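Local coordinates for protein alginate lyase (Bacteroides ovatus, PDB 3NNB) that probably depolymerises alginate, cutting its uronic acid chains by beta-elimination, at residues A[48-53]-A[98-103]; A[148-153]-A[165-170]; A[39-44]-A[124-129]; A[67-72]-A[275-280]. One frame throughout, in Å; residues are numbered along the deposited sequence. Where two conformers were deposited one is given.

Interaction 1: residues A[48-53]-A[98-103]; sequences VMDKTM and RNKLGD
Asp50 and Lys100 meet in a single salt bridge that spans from the irregular loop 48-53 to the first turn of helix 98-118. Lys100 NZ stands 2.7 Å from Asp50 OD2, and the two side chains cross at about a right angle. The ammonium comes in from above the carboxylate plane, 39° out of it, and also lies over the root of the acid, with Lys100 NZ 3.4 Å from Asp50 CB. The lysine reaches this place by bending: its chain folds at chi2 and is twisted again at chi4 (97°), which turns NZ back toward the loop. Asp50 OD2 has a second partner in the backbone N of Ser47, a bond that fixes the carboxylate against its own loop.

A second lysine works within the loop. Lys51 NZ donates to Val48 O over 2.8 Å, drawing the bend closed, and the same ammonium forms a salt bridge with Asp97 and hydrogen bonds with the carbonyls of Lys60 and Asp62.

Trp134 of helix 121-136 adds apolar packing, touching Val48, Lys100 and Leu101 and so joining loop and helix from a third element. An alanine in place of Lys100 would probably leave the Asp50 carboxylate without its charged mate and uncover part of Trp134.

At this exposed edge the salt bridge runs through one carboxylate oxygen, with OD2 shared between Lys100 NZ and Ser47 N, and it is probably an electrostatic tie between loop and helix.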
loop_
_atom_site.group_PDB
_atom_site.type_symbol
_atom_site.label_atom_id
_atom_site.label_comp_id
_atom_site.label_asym_id
_atom_site.label_seq_id
_atom_site.Cartn_x
_atom_site.Cartn_y
_atom_site.Cartn_z
ATOM N N VAL A 48 -9.926 -5.783 15.560
ATOM C CA VAL A 48 -10.781 -6.764 14.918
ATOM C C VAL A 48 -11.950 -7.239 15.831
ATOM O O VAL A 48 -12.849 -7.919 15.362
ATOM C CB VAL A 48 -9.999 -7.998 14.427
ATOM C CG1 VAL A 48 -8.957 -7.568 13.345
ATOM C CG2 VAL A 48 -9.365 -8.818 15.616
HETATM N N MSE A 49 -11.948 -6.873 17.095
HETATM C CA MSE A 49 -13.069 -7.190 17.988
HETATM C C MSE A 49 -14.249 -6.274 17.807
HETATM O O MSE A 49 -15.348 -6.534 18.352
HETATM C CB MSE A 49 -12.606 -7.193 19.441
HETATM C CG MSE A 49 -11.347 -8.013 19.690
HETATM SE SE MSE A 49 -11.382 -9.860 19.045
HETATM C CE MSE A 49 -12.406 -10.581 20.578
ATOM N N ASP A 50 -14.104 -5.206 17.031
ATOM C CA ASP A 50 -15.171 -4.218 16.947
ATOM C C ASP A 50 -16.295 -4.641 16.009
ATOM O O ASP A 50 -17.435 -4.195 16.172
ATOM C CB ASP A 50 -14.631 -2.862 16.491
ATOM C CG ASP A 50 -13.725 -2.224 17.505
ATOM O OD1 ASP A 50 -13.792 -2.593 18.680
ATOM O OD2 ASP A 50 -12.917 -1.356 17.112
ATOM N N LYS A 51 -15.980 -5.459 15.013
ATOM C CA LYS A 51 -16.984 -5.897 14.049
ATOM C C LYS A 51 -18.115 -6.655 14.766
ATOM O O LYS A 51 -17.908 -7.317 15.783
ATOM C CB LYS A 51 -16.314 -6.718 12.935
ATOM C CG LYS A 51 -15.632 -8.034 13.370
ATOM C CD LYS A 51 -15.212 -8.888 12.175
ATOM C CE LYS A 51 -14.394 -10.132 12.630
ATOM N NZ LYS A 51 -13.030 -9.696 13.171
ATOM N N THR A 52 -19.318 -6.621 14.229
ATOM C CA THR A 52 -20.386 -7.404 14.862
ATOM C C THR A 52 -20.351 -8.871 14.446
ATOM O O THR A 52 -20.643 -9.762 15.284
ATOM C CB THR A 52 -21.754 -6.790 14.588
ATOM O OG1 THR A 52 -21.725 -6.175 13.282
ATOM C CG2 THR A 52 -22.031 -5.755 15.658
HETATM N N MSE A 53 -19.918 -9.132 13.208
HETATM C CA MSE A 53 -19.894 -10.506 12.701
HETATM C C MSE A 53 -18.584 -11.167 13.096
HETATM O O MSE A 53 -17.628 -10.498 13.436
HETATM C CB MSE A 53 -19.998 -10.543 11.173
HETATM C CG MSE A 53 -21.324 -10.108 10.628
HETATM SE SE MSE A 53 -21.404 -10.458 8.721
HETATM C CE MSE A 53 -21.341 -12.423 8.783
ATOM N N ARG A 98 -12.031 -4.032 7.508
ATOM C CA ARG A 98 -11.154 -3.336 6.521
ATOM C C ARG A 98 -10.900 -1.879 6.877
ATOM O O ARG A 98 -9.741 -1.411 6.823
ATOM C CB ARG A 98 -11.747 -3.382 5.109
ATOM C CG ARG A 98 -10.968 -2.598 4.095
ATOM C CD ARG A 98 -9.607 -3.193 3.897
ATOM N NE ARG A 98 -8.794 -2.463 2.917
ATOM C CZ ARG A 98 -7.992 -1.440 3.212
ATOM N NH1 ARG A 98 -7.903 -0.980 4.435
ATOM N NH2 ARG A 98 -7.254 -0.883 2.245
ATOM N N ASN A 99 -11.957 -1.155 7.218
ATOM C CA ASN A 99 -11.800 0.283 7.534
ATOM C C ASN A 99 -11.140 0.530 8.870
ATOM O O ASN A 99 -10.402 1.489 9.011
ATOM C CB ASN A 99 -13.137 1.033 7.390
ATOM C CG ASN A 99 -13.591 1.139 5.905
ATOM O OD1 ASN A 99 -12.773 0.991 4.994
ATOM N ND2 ASN A 99 -14.896 1.397 5.681
ATOM N N LYS A 100 -11.346 -0.349 9.836
ATOM C CA LYS A 100 -10.631 -0.255 11.101
ATOM C C LYS A 100 -9.133 -0.494 10.884
ATOM O O LYS A 100 -8.294 0.242 11.415
ATOM C CB LYS A 100 -11.171 -1.237 12.149
ATOM C CG LYS A 100 -12.635 -1.084 12.632
ATOM C CD LYS A 100 -13.020 0.280 13.020
ATOM C CE LYS A 100 -14.362 0.283 13.845
ATOM N NZ LYS A 100 -14.131 0.322 15.365
ATOM N N LEU A 101 -8.793 -1.516 10.088
ATOM C CA LEU A 101 -7.399 -1.770 9.765
ATOM C C LEU A 101 -6.792 -0.530 9.078
ATOM O O LEU A 101 -5.647 -0.149 9.382
ATOM C CB LEU A 101 -7.281 -3.036 8.896
ATOM C CG LEU A 101 -5.811 -3.460 8.606
ATOM C CD1 LEU A 101 -5.640 -4.980 8.594
ATOM C CD2 LEU A 101 -5.382 -2.815 7.284
ATOM N N GLY A 102 -7.522 0.025 8.095
ATOM C CA GLY A 102 -7.070 1.220 7.400
ATOM C C GLY A 102 -6.818 2.373 8.360
ATOM O O GLY A 102 -5.822 3.088 8.237
ATOM N N ASP A 103 -7.765 2.606 9.263
ATOM C CA ASP A 103 -7.650 3.727 10.212
ATOM C C ASP A 103 -6.403 3.536 11.076
ATOM O O ASP A 103 -5.676 4.497 11.352
ATOM C CB ASP A 103 -8.850 3.800 11.150
ATOM C CG ASP A 103 -10.092 4.364 10.484
ATOM O OD1 ASP A 103 -10.006 4.963 9.403
ATOM O OD2 ASP A 103 -11.151 4.160 11.095
#

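Interaction 2: residues A[148-153]-A[165-170]; sequences YGQTIP and MIDIYS
Gln150 sits at a corner of the chain, with its backbone in the left-handed helical region, and this turn directs its side chain at Ile166 and Asp167 on a short stretch of helix-like backbone. Beyond CG the glutamine is extended and runs straight to the acid. Gln150 NE2 donates to Asp167 OD1 over 2.8 Å with a nearly linear N-H...O angle of 170°. The oxygen lies in the amide plane of Gln150 and is approached on its syn side; amide and carboxylate are turned only 25° from each other. Ile166 closes in on the same amide nitrogen, its CG2 methyl 3.6 Å from Gln150 NE2.

The other carboxylate oxygen, Asp167 OD2, is held by the hydroxyls of Tyr63 and Ser65. Ser65 OG also receives the backbone N of Gln150, tying acid and amide through one serine.

Both side chains are buried, and that of Gln150 lies about 5 Å (nearest atoms) from a bound citrate, probably from the crystallisation liquor, which may mark a pocket. With one amide and two hydroxyls around it, the carboxylate has its polar demands met, and this network probably fixes the orientation of the Gln150 side chain beside the citrate.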
loop_
_atom_site.group_PDB
_atom_site.type_symbol
_atom_site.label_atom_id
_atom_site.label_comp_id
_atom_site.label_asym_id
_atom_site.label_seq_id
_atom_site.Cartn_x
_atom_site.Cartn_y
_atom_site.Cartn_z
ATOM N N TYR A 148 -9.736 -15.194 6.015
ATOM C CA TYR A 148 -11.084 -14.661 5.803
ATOM C C TYR A 148 -11.074 -13.246 5.223
ATOM O O TYR A 148 -12.005 -12.498 5.414
ATOM C CB TYR A 148 -11.919 -14.796 7.073
ATOM C CG TYR A 148 -12.085 -16.271 7.445
ATOM C CD1 TYR A 148 -13.061 -17.048 6.816
ATOM C CD2 TYR A 148 -11.233 -16.893 8.347
ATOM C CE1 TYR A 148 -13.185 -18.413 7.100
ATOM C CE2 TYR A 148 -11.345 -18.238 8.615
ATOM C CZ TYR A 148 -12.345 -18.998 8.013
ATOM O OH TYR A 148 -12.453 -20.377 8.281
ATOM N N GLY A 149 -9.976 -12.902 4.532
ATOM C CA GLY A 149 -9.893 -11.644 3.788
ATOM C C GLY A 149 -10.771 -11.714 2.548
ATOM O O GLY A 149 -10.682 -12.663 1.768
ATOM N N GLN A 150 -11.568 -10.674 2.349
ATOM C CA GLN A 150 -12.487 -10.569 1.200
ATOM C C GLN A 150 -13.353 -11.789 0.918
ATOM O O GLN A 150 -13.419 -12.327 -0.203
ATOM C CB GLN A 150 -11.772 -10.069 -0.054
ATOM C CG GLN A 150 -11.267 -8.671 0.102
ATOM C CD GLN A 150 -10.819 -8.051 -1.194
ATOM O OE1 GLN A 150 -11.319 -8.408 -2.284
ATOM N NE2 GLN A 150 -9.874 -7.104 -1.099
ATOM N N THR A 151 -14.007 -12.221 1.989
ATOM C CA THR A 151 -15.230 -13.042 1.894
ATOM C C THR A 151 -16.266 -12.342 1.051
ATOM O O THR A 151 -16.272 -11.105 0.929
ATOM C CB THR A 151 -15.859 -13.289 3.298
ATOM O OG1 THR A 151 -16.403 -12.070 3.839
ATOM C CG2 THR A 151 -14.866 -13.955 4.277
ATOM N N ILE A 152 -17.153 -13.119 0.459
ATOM C CA ILE A 152 -18.217 -12.573 -0.362
ATOM C C ILE A 152 -19.482 -13.345 0.012
ATOM O O ILE A 152 -19.513 -14.563 -0.081
ATOM C CB ILE A 152 -17.987 -12.733 -1.847
ATOM C CG1 ILE A 152 -16.683 -12.084 -2.319
ATOM C CG2 ILE A 152 -19.222 -12.183 -2.623
ATOM C CD1 ILE A 152 -16.253 -12.522 -3.748
ATOM N N PRO A 153 -20.529 -12.637 0.440
ATOM C CA PRO A 153 -21.792 -13.286 0.805
ATOM C C PRO A 153 -22.326 -14.190 -0.288
ATOM O O PRO A 153 -22.476 -13.775 -1.441
ATOM C CB PRO A 153 -22.714 -12.097 1.057
ATOM C CG PRO A 153 -21.788 -11.062 1.607
ATOM C CD PRO A 153 -20.594 -11.196 0.696
HETATM N N MSE A 165 -5.463 -10.280 0.407
HETATM C CA MSE A 165 -4.079 -9.848 0.679
HETATM C C MSE A 165 -3.892 -8.362 0.403
HETATM O O MSE A 165 -3.102 -7.700 1.076
HETATM C CB MSE A 165 -3.068 -10.661 -0.138
HETATM C CG MSE A 165 -2.679 -11.997 0.477
HETATM SE SE MSE A 165 -1.719 -11.823 2.144
HETATM C CE MSE A 165 -0.386 -10.551 1.584
ATOM N N ILE A 166 -4.590 -7.821 -0.590
ATOM C CA ILE A 166 -4.421 -6.405 -0.923
ATOM C C ILE A 166 -4.819 -5.512 0.262
ATOM O O ILE A 166 -4.353 -4.379 0.358
ATOM C CB ILE A 166 -5.161 -6.023 -2.256
ATOM C CG1 ILE A 166 -4.509 -4.815 -2.947
ATOM C CG2 ILE A 166 -6.679 -5.729 -2.018
ATOM C CD1 ILE A 166 -3.132 -5.075 -3.524
ATOM N N ASP A 167 -5.714 -5.997 1.126
ATOM C CA ASP A 167 -6.216 -5.194 2.254
ATOM C C ASP A 167 -5.089 -4.649 3.129
ATOM O O ASP A 167 -5.235 -3.587 3.738
ATOM C CB ASP A 167 -7.151 -6.000 3.158
ATOM C CG ASP A 167 -8.498 -6.352 2.507
ATOM O OD1 ASP A 167 -8.651 -6.181 1.283
ATOM O OD2 ASP A 167 -9.387 -6.853 3.238
ATOM N N ILE A 168 -3.979 -5.399 3.247
ATOM C CA ILE A 168 -2.901 -5.028 4.152
ATOM C C ILE A 168 -1.722 -4.414 3.455
ATOM O O ILE A 168 -0.658 -4.281 4.028
ATOM C CB ILE A 168 -2.430 -6.231 5.026
ATOM C CG1 ILE A 168 -1.968 -7.443 4.204
ATOM C CG2 ILE A 168 -3.529 -6.586 6.033
ATOM C CD1 ILE A 168 -0.985 -8.386 5.004
ATOM N N TYR A 169 -1.884 -4.042 2.175
ATOM C CA TYR A 169 -0.753 -3.508 1.409
ATOM C C TYR A 169 -0.085 -2.299 2.130
ATOM O O TYR A 169 1.138 -2.149 2.062
ATOM C CB TYR A 169 -1.162 -3.104 0.007
ATOM C CG TYR A 169 0.038 -2.743 -0.859
ATOM C CD1 TYR A 169 0.708 -3.731 -1.562
ATOM C CD2 TYR A 169 0.529 -1.437 -0.920
ATOM C CE1 TYR A 169 1.824 -3.434 -2.318
ATOM C CE2 TYR A 169 1.643 -1.130 -1.681
ATOM C CZ TYR A 169 2.286 -2.148 -2.376
ATOM O OH TYR A 169 3.425 -1.830 -3.124
ATOM N N SER A 170 -0.877 -1.459 2.795
ATOM C CA SER A 170 -0.337 -0.318 3.542
ATOM C C SER A 170 0.637 -0.691 4.680
ATOM O O SER A 170 1.383 0.180 5.153
ATOM C CB SER A 170 -1.442 0.594 4.087
ATOM O OG SER A 170 -2.165 -0.040 5.105
#

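Interaction 3: residues A[39-44]-A[124-129]; sequences KALKMT and AQKAVD
Lys126 reaches from helix 121-136 across Leu41 to the backbone carbonyls of Leu41 and Met43, and every atom of its side chain beyond CA finds something there. CB begins against the Leu41 CD2 methyl at 3.5 Å, tighter than usual for two carbons, and CG continues over the same methyl at 3.8 Å. A bend at chi2 (84°) then turns the chain along the backbone of Leu41, where CD passes 3.9 Å from Leu41 CA. CE comes among carbonyls, 3.4 Å from Ala40 O and 3.2 Å from Met43 O. At the tip, Lys126 NZ donates to Leu41 O and to Met43 O, each at 2.8 Å. The Leu41 carbonyl is met from well above its plane, 52° out; the Met43 carbonyl is met with a smaller tilt of 31°.

Leu111 of helix 98-118 touches both Ala40 and Lys126 and so packs beneath the pair. On other sides of helix 121-136, Ala124 and Val128 lean on Ser184 and Phe187, two of the residues that bind the sodium ion. One lysine ammonium, hydrogen-bonded to two backbone carbonyls, thus pins segment 39-44 to helix 121-136 in the mainly helical fold of this alginate lyase.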
loop_
_atom_site.group_PDB
_atom_site.type_symbol
_atom_site.label_atom_id
_atom_site.label_comp_id
_atom_site.label_asym_id
_atom_site.label_seq_id
_atom_site.Cartn_x
_atom_site.Cartn_y
_atom_site.Cartn_z
ATOM N N LYS A 39 -4.817 14.934 15.461
ATOM C CA LYS A 39 -6.131 14.323 15.268
ATOM C C LYS A 39 -6.089 12.819 15.614
ATOM O O LYS A 39 -7.011 12.274 16.241
ATOM C CB LYS A 39 -6.611 14.504 13.823
ATOM C CG LYS A 39 -7.043 15.914 13.482
ATOM C CD LYS A 39 -7.448 16.017 11.991
ATOM C CE LYS A 39 -7.513 17.471 11.532
ATOM N NZ LYS A 39 -7.561 17.588 10.042
ATOM N N ALA A 40 -4.983 12.155 15.252
ATOM C CA ALA A 40 -4.809 10.749 15.569
ATOM C C ALA A 40 -4.743 10.519 17.069
ATOM O O ALA A 40 -5.148 9.441 17.534
ATOM C CB ALA A 40 -3.577 10.145 14.853
ATOM N N LEU A 41 -4.206 11.503 17.823
ATOM C CA LEU A 41 -4.179 11.378 19.301
ATOM C C LEU A 41 -5.570 11.249 19.900
ATOM O O LEU A 41 -5.727 10.666 20.959
ATOM C CB LEU A 41 -3.483 12.564 19.944
ATOM C CG LEU A 41 -1.986 12.766 19.702
ATOM C CD1 LEU A 41 -1.473 14.042 20.443
ATOM C CD2 LEU A 41 -1.171 11.553 20.106
ATOM N N LYS A 42 -6.567 11.826 19.235
ATOM C CA LYS A 42 -7.939 11.787 19.704
ATOM C C LYS A 42 -8.643 10.481 19.407
ATOM O O LYS A 42 -9.750 10.247 19.913
ATOM C CB LYS A 42 -8.736 12.918 19.031
ATOM C CG LYS A 42 -8.242 14.303 19.401
ATOM C CD LYS A 42 -9.034 15.388 18.685
ATOM C CE LYS A 42 -8.566 16.778 19.122
ATOM N NZ LYS A 42 -7.206 17.177 18.646
HETATM N N MSE A 43 -8.081 9.676 18.508
HETATM C CA MSE A 43 -8.777 8.466 18.020
HETATM C C MSE A 43 -8.626 7.317 19.013
HETATM O O MSE A 43 -7.544 7.062 19.533
HETATM C CB MSE A 43 -8.255 8.041 16.640
HETATM C CG MSE A 43 -8.931 6.767 16.101
HETATM SE SE MSE A 43 -8.217 6.188 14.380
HETATM C CE MSE A 43 -9.114 7.446 13.222
ATOM N N THR A 44 -9.733 6.615 19.280
ATOM C CA THR A 44 -9.668 5.402 20.094
ATOM C C THR A 44 -9.126 4.281 19.189
ATOM O O THR A 44 -9.693 4.043 18.108
ATOM C CB THR A 44 -11.060 4.985 20.613
ATOM O OG1 THR A 44 -11.578 6.043 21.424
ATOM C CG2 THR A 44 -10.982 3.691 21.420
ATOM N N ALA A 124 4.817 8.916 19.349
ATOM C CA ALA A 124 5.250 7.516 19.348
ATOM C C ALA A 124 4.485 6.687 20.380
ATOM O O ALA A 124 4.139 5.521 20.125
ATOM C CB ALA A 124 6.764 7.381 19.554
ATOM N N GLN A 125 4.200 7.296 21.547
ATOM C CA GLN A 125 3.443 6.616 22.604
ATOM C C GLN A 125 2.064 6.260 22.085
ATOM O O GLN A 125 1.560 5.153 22.322
ATOM C CB GLN A 125 3.374 7.486 23.879
ATOM C CG GLN A 125 2.835 6.787 25.125
ATOM C CD GLN A 125 1.312 6.592 25.131
ATOM O OE1 GLN A 125 0.536 7.264 24.396
ATOM N NE2 GLN A 125 0.885 5.730 26.024
ATOM N N LYS A 126 1.451 7.160 21.317
ATOM C CA LYS A 126 0.097 6.864 20.769
ATOM C C LYS A 126 0.176 5.813 19.688
ATOM O O LYS A 126 -0.684 4.931 19.630
ATOM C CB LYS A 126 -0.607 8.103 20.255
ATOM C CG LYS A 126 -2.020 7.895 19.739
ATOM C CD LYS A 126 -3.082 7.910 20.834
ATOM C CE LYS A 126 -4.483 7.536 20.327
ATOM N NZ LYS A 126 -5.590 7.856 21.304
ATOM N N ALA A 127 1.213 5.864 18.867
ATOM C CA ALA A 127 1.380 4.852 17.856
ATOM C C ALA A 127 1.517 3.466 18.443
ATOM O O ALA A 127 0.925 2.509 17.937
ATOM C CB ALA A 127 2.605 5.149 16.926
ATOM N N VAL A 128 2.306 3.355 19.505
ATOM C CA VAL A 128 2.508 2.071 20.200
ATOM C C VAL A 128 1.177 1.576 20.810
ATOM O O VAL A 128 0.947 0.372 20.837
ATOM C CB VAL A 128 3.697 2.182 21.219
ATOM C CG1 VAL A 128 3.816 0.947 22.102
ATOM C CG2 VAL A 128 4.997 2.360 20.442
ATOM N N ASP A 129 0.309 2.500 21.266
ATOM C CA ASP A 129 -1.019 2.140 21.789
ATOM C C ASP A 129 -1.846 1.508 20.665
ATOM O O ASP A 129 -2.370 0.417 20.847
ATOM C CB ASP A 129 -1.667 3.383 22.384
ATOM C CG ASP A 129 -2.969 3.135 23.105
ATOM O OD1 ASP A 129 -3.323 2.003 23.472
ATOM O OD2 ASP A 129 -3.597 4.186 23.388
#

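Interaction 4: residues A[67-72]-A[275-280]; sequences GPYWWP and LGYTIF
Tyr69 and Tyr277 point at each other from opposite directions and touch through their hydroxyls, Tyr69 OH and Tyr277 OH lying 2.7 Å apart. Between these long side chains the backbones stay well separated, the CA atoms of Tyr69 and Tyr277 being 14.2 Å apart. Either oxygen could be the donor of the hydrogen bond.

The rings do not stack. Their planes stand nearly perpendicular, and each hydroxyl sits at the edge of the other ring, close to its plane. The approach is a little lopsided: Tyr277 OH leans toward one flank of Tyr69, 3.3 Å from Tyr69 CE2, whereas Tyr69 OH stays 3.7 Å from Tyr277 CZ. Tyr69 starts from a type I turn running from Gly67 to Trp70, and with CG anti to its carbonyl carbon (chi1 -59°) the phenol projects from the turn toward helix 274-293.

Arg271 joins the two, making a cation-pi contact with the Tyr277 ring and packing on Tyr69. A phenylalanine in place of Tyr69 would probably leave the Tyr277 hydroxyl without this mate and its phenol freer to shift.

Citrate lies about 3 Å from the Tyr277 side chain (nearest atoms) and hydrogen-bonds Trp70 NE1, while glycerol is about 4 Å from that side chain on the same measure; both probably come from the crystallisation liquor. Trp70 and Tyr277 lie beside the citrate, with Arg271 against the tyrosine pair, an arrangement consistent with the cleft in which polysaccharide lyases take up their acidic sugar chains; the tyrosine pair links turn and helix beside what is probably that cleft.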
loop_
_atom_site.group_PDB
_atom_site.type_symbol
_atom_site.label_atom_id
_atom_site.label_comp_id
_atom_site.label_asym_id
_atom_site.label_seq_id
_atom_site.Cartn_x
_atom_site.Cartn_y
_atom_site.Cartn_z
ATOM N N GLY A 67 -15.325 -8.526 -0.095
ATOM C CA GLY A 67 -14.897 -8.057 -1.411
ATOM C C GLY A 67 -15.588 -6.722 -1.713
ATOM O O GLY A 67 -16.837 -6.657 -1.731
ATOM N N PRO A 68 -14.823 -5.640 -1.930
ATOM C CA PRO A 68 -15.483 -4.326 -1.954
ATOM C C PRO A 68 -16.466 -4.107 -3.091
ATOM O O PRO A 68 -17.381 -3.314 -2.935
ATOM C CB PRO A 68 -14.326 -3.357 -2.111
ATOM C CG PRO A 68 -13.258 -4.026 -1.439
ATOM C CD PRO A 68 -13.373 -5.479 -1.758
ATOM N N TYR A 69 -16.276 -4.794 -4.224
ATOM C CA TYR A 69 -17.127 -4.570 -5.401
ATOM C C TYR A 69 -18.320 -5.517 -5.495
ATOM O O TYR A 69 -18.944 -5.639 -6.559
ATOM C CB TYR A 69 -16.297 -4.661 -6.663
ATOM C CG TYR A 69 -15.144 -3.672 -6.741
ATOM C CD1 TYR A 69 -15.222 -2.375 -6.239
ATOM C CD2 TYR A 69 -13.971 -4.046 -7.385
ATOM C CE1 TYR A 69 -14.130 -1.476 -6.368
ATOM C CE2 TYR A 69 -12.881 -3.142 -7.504
ATOM C CZ TYR A 69 -12.990 -1.874 -7.016
ATOM O OH TYR A 69 -11.904 -1.004 -7.148
ATOM N N TRP A 70 -18.622 -6.211 -4.394
ATOM C CA TRP A 70 -19.669 -7.241 -4.392
ATOM C C TRP A 70 -20.883 -6.716 -3.636
ATOM O O TRP A 70 -20.761 -6.214 -2.507
ATOM C CB TRP A 70 -19.100 -8.571 -3.799
ATOM C CG TRP A 70 -18.070 -9.160 -4.718
ATOM C CD1 TRP A 70 -16.741 -8.786 -4.832
ATOM C CD2 TRP A 70 -18.301 -10.106 -5.755
ATOM N NE1 TRP A 70 -16.138 -9.508 -5.830
ATOM C CE2 TRP A 70 -17.064 -10.319 -6.422
ATOM C CE3 TRP A 70 -19.420 -10.838 -6.162
ATOM C CZ2 TRP A 70 -16.931 -11.237 -7.484
ATOM C CZ3 TRP A 70 -19.285 -11.748 -7.210
ATOM C CH2 TRP A 70 -18.050 -11.942 -7.843
ATOM N N TRP A 71 -22.047 -6.853 -4.294
ATOM C CA TRP A 71 -23.316 -6.272 -3.861
ATOM C C TRP A 71 -24.442 -7.292 -3.880
ATOM O O TRP A 71 -24.415 -8.230 -4.666
ATOM C CB TRP A 71 -23.763 -5.151 -4.825
ATOM C CG TRP A 71 -22.843 -3.959 -4.894
ATOM C CD1 TRP A 71 -21.600 -3.914 -5.446
ATOM C CD2 TRP A 71 -23.119 -2.650 -4.404
ATOM N NE1 TRP A 71 -21.067 -2.633 -5.322
ATOM C CE2 TRP A 71 -21.981 -1.844 -4.680
ATOM C CE3 TRP A 71 -24.204 -2.075 -3.729
ATOM C CZ2 TRP A 71 -21.938 -0.491 -4.356
ATOM C CZ3 TRP A 71 -24.144 -0.726 -3.406
ATOM C CH2 TRP A 71 -23.025 0.026 -3.689
ATOM N N PRO A 72 -25.468 -7.071 -3.036
ATOM C CA PRO A 72 -26.668 -7.919 -3.125
ATOM C C PRO A 72 -27.282 -7.896 -4.519
ATOM O O PRO A 72 -27.333 -6.837 -5.158
ATOM C CB PRO A 72 -27.636 -7.319 -2.092
ATOM C CG PRO A 72 -26.840 -6.411 -1.243
ATOM C CD PRO A 72 -25.559 -6.048 -1.981
ATOM N N LEU A 275 -7.659 3.841 -15.618
ATOM C CA LEU A 275 -6.575 4.768 -15.310
ATOM C C LEU A 275 -6.123 4.520 -13.859
ATOM O O LEU A 275 -4.922 4.474 -13.560
ATOM C CB LEU A 275 -7.016 6.196 -15.497
ATOM C CG LEU A 275 -5.982 7.271 -15.212
ATOM C CD1 LEU A 275 -4.783 7.125 -16.137
ATOM C CD2 LEU A 275 -6.589 8.735 -15.324
ATOM N N GLY A 276 -7.080 4.352 -12.966
ATOM C CA GLY A 276 -6.763 4.071 -11.568
ATOM C C GLY A 276 -5.924 2.824 -11.345
ATOM O O GLY A 276 -4.944 2.873 -10.619
ATOM N N TYR A 277 -6.276 1.730 -11.994
ATOM C CA TYR A 277 -5.524 0.499 -11.838
ATOM C C TYR A 277 -4.145 0.546 -12.541
ATOM O O TYR A 277 -3.188 -0.083 -12.064
ATOM C CB TYR A 277 -6.355 -0.713 -12.285
ATOM C CG TYR A 277 -7.256 -1.201 -11.179
ATOM C CD1 TYR A 277 -6.725 -1.773 -10.049
ATOM C CD2 TYR A 277 -8.644 -0.958 -11.188
ATOM C CE1 TYR A 277 -7.537 -2.197 -8.992
ATOM C CE2 TYR A 277 -9.460 -1.382 -10.115
ATOM C CZ TYR A 277 -8.900 -2.014 -9.044
ATOM O OH TYR A 277 -9.689 -2.389 -7.969
ATOM N N THR A 278 -4.066 1.224 -13.685
ATOM C CA THR A 278 -2.767 1.427 -14.351
ATOM C C THR A 278 -1.825 2.126 -13.350
ATOM O O THR A 278 -0.660 1.740 -13.176
ATOM C CB THR A 278 -2.925 2.285 -15.600
ATOM O OG1 THR A 278 -3.594 1.530 -16.631
ATOM C CG2 THR A 278 -1.557 2.777 -16.138
ATOM N N ILE A 279 -2.329 3.148 -12.692
ATOM C CA ILE A 279 -1.531 3.904 -11.704
ATOM C C ILE A 279 -1.232 3.096 -10.415
ATOM O O ILE A 279 -0.143 3.142 -9.901
ATOM C CB ILE A 279 -2.246 5.258 -11.370
ATOM C CG1 ILE A 279 -2.224 6.161 -12.600
ATOM C CG2 ILE A 279 -1.621 5.932 -10.126
ATOM C CD1 ILE A 279 -3.119 7.404 -12.477
ATOM N N PHE A 280 -2.231 2.382 -9.922
ATOM C CA PHE A 280 -2.101 1.493 -8.751
ATOM C C PHE A 280 -0.948 0.528 -8.973
ATOM O O PHE A 280 -0.047 0.405 -8.120
ATOM C CB PHE A 280 -3.418 0.736 -8.626
ATOM C CG PHE A 280 -3.634 -0.053 -7.328
ATOM C CD1 PHE A 280 -3.747 0.575 -6.104
ATOM C CD2 PHE A 280 -3.836 -1.430 -7.384
ATOM C CE1 PHE A 280 -4.049 -0.161 -4.949
ATOM C CE2 PHE A 280 -4.120 -2.160 -6.252
ATOM C CZ PHE A 280 -4.233 -1.533 -5.041
#

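Overall arrangement
Interaction 2 is the buried contact of the four; the others lie at the surface. Interactions 1 and 3 both use a lysine of the consecutive helices 98-118 and 121-136, paired with a loop carboxylate in interaction 1 and with backbone carbonyls of segment 39-44 in interaction 3. Interactions 2 and 4 have centres about 12 Å apart and are joined directly, Thr151 O lying 2.9 Å from Gly67 N in a probable hydrogen bond; both lie near the bound citrate, which may mark a pocket, with an amide–carboxylate bond in one and paired phenols in the other. Leu101 packs on Ile168, linking interactions 1 and 2, whereas interactions 3 and 4 stand farthest apart, centres about 30 Å.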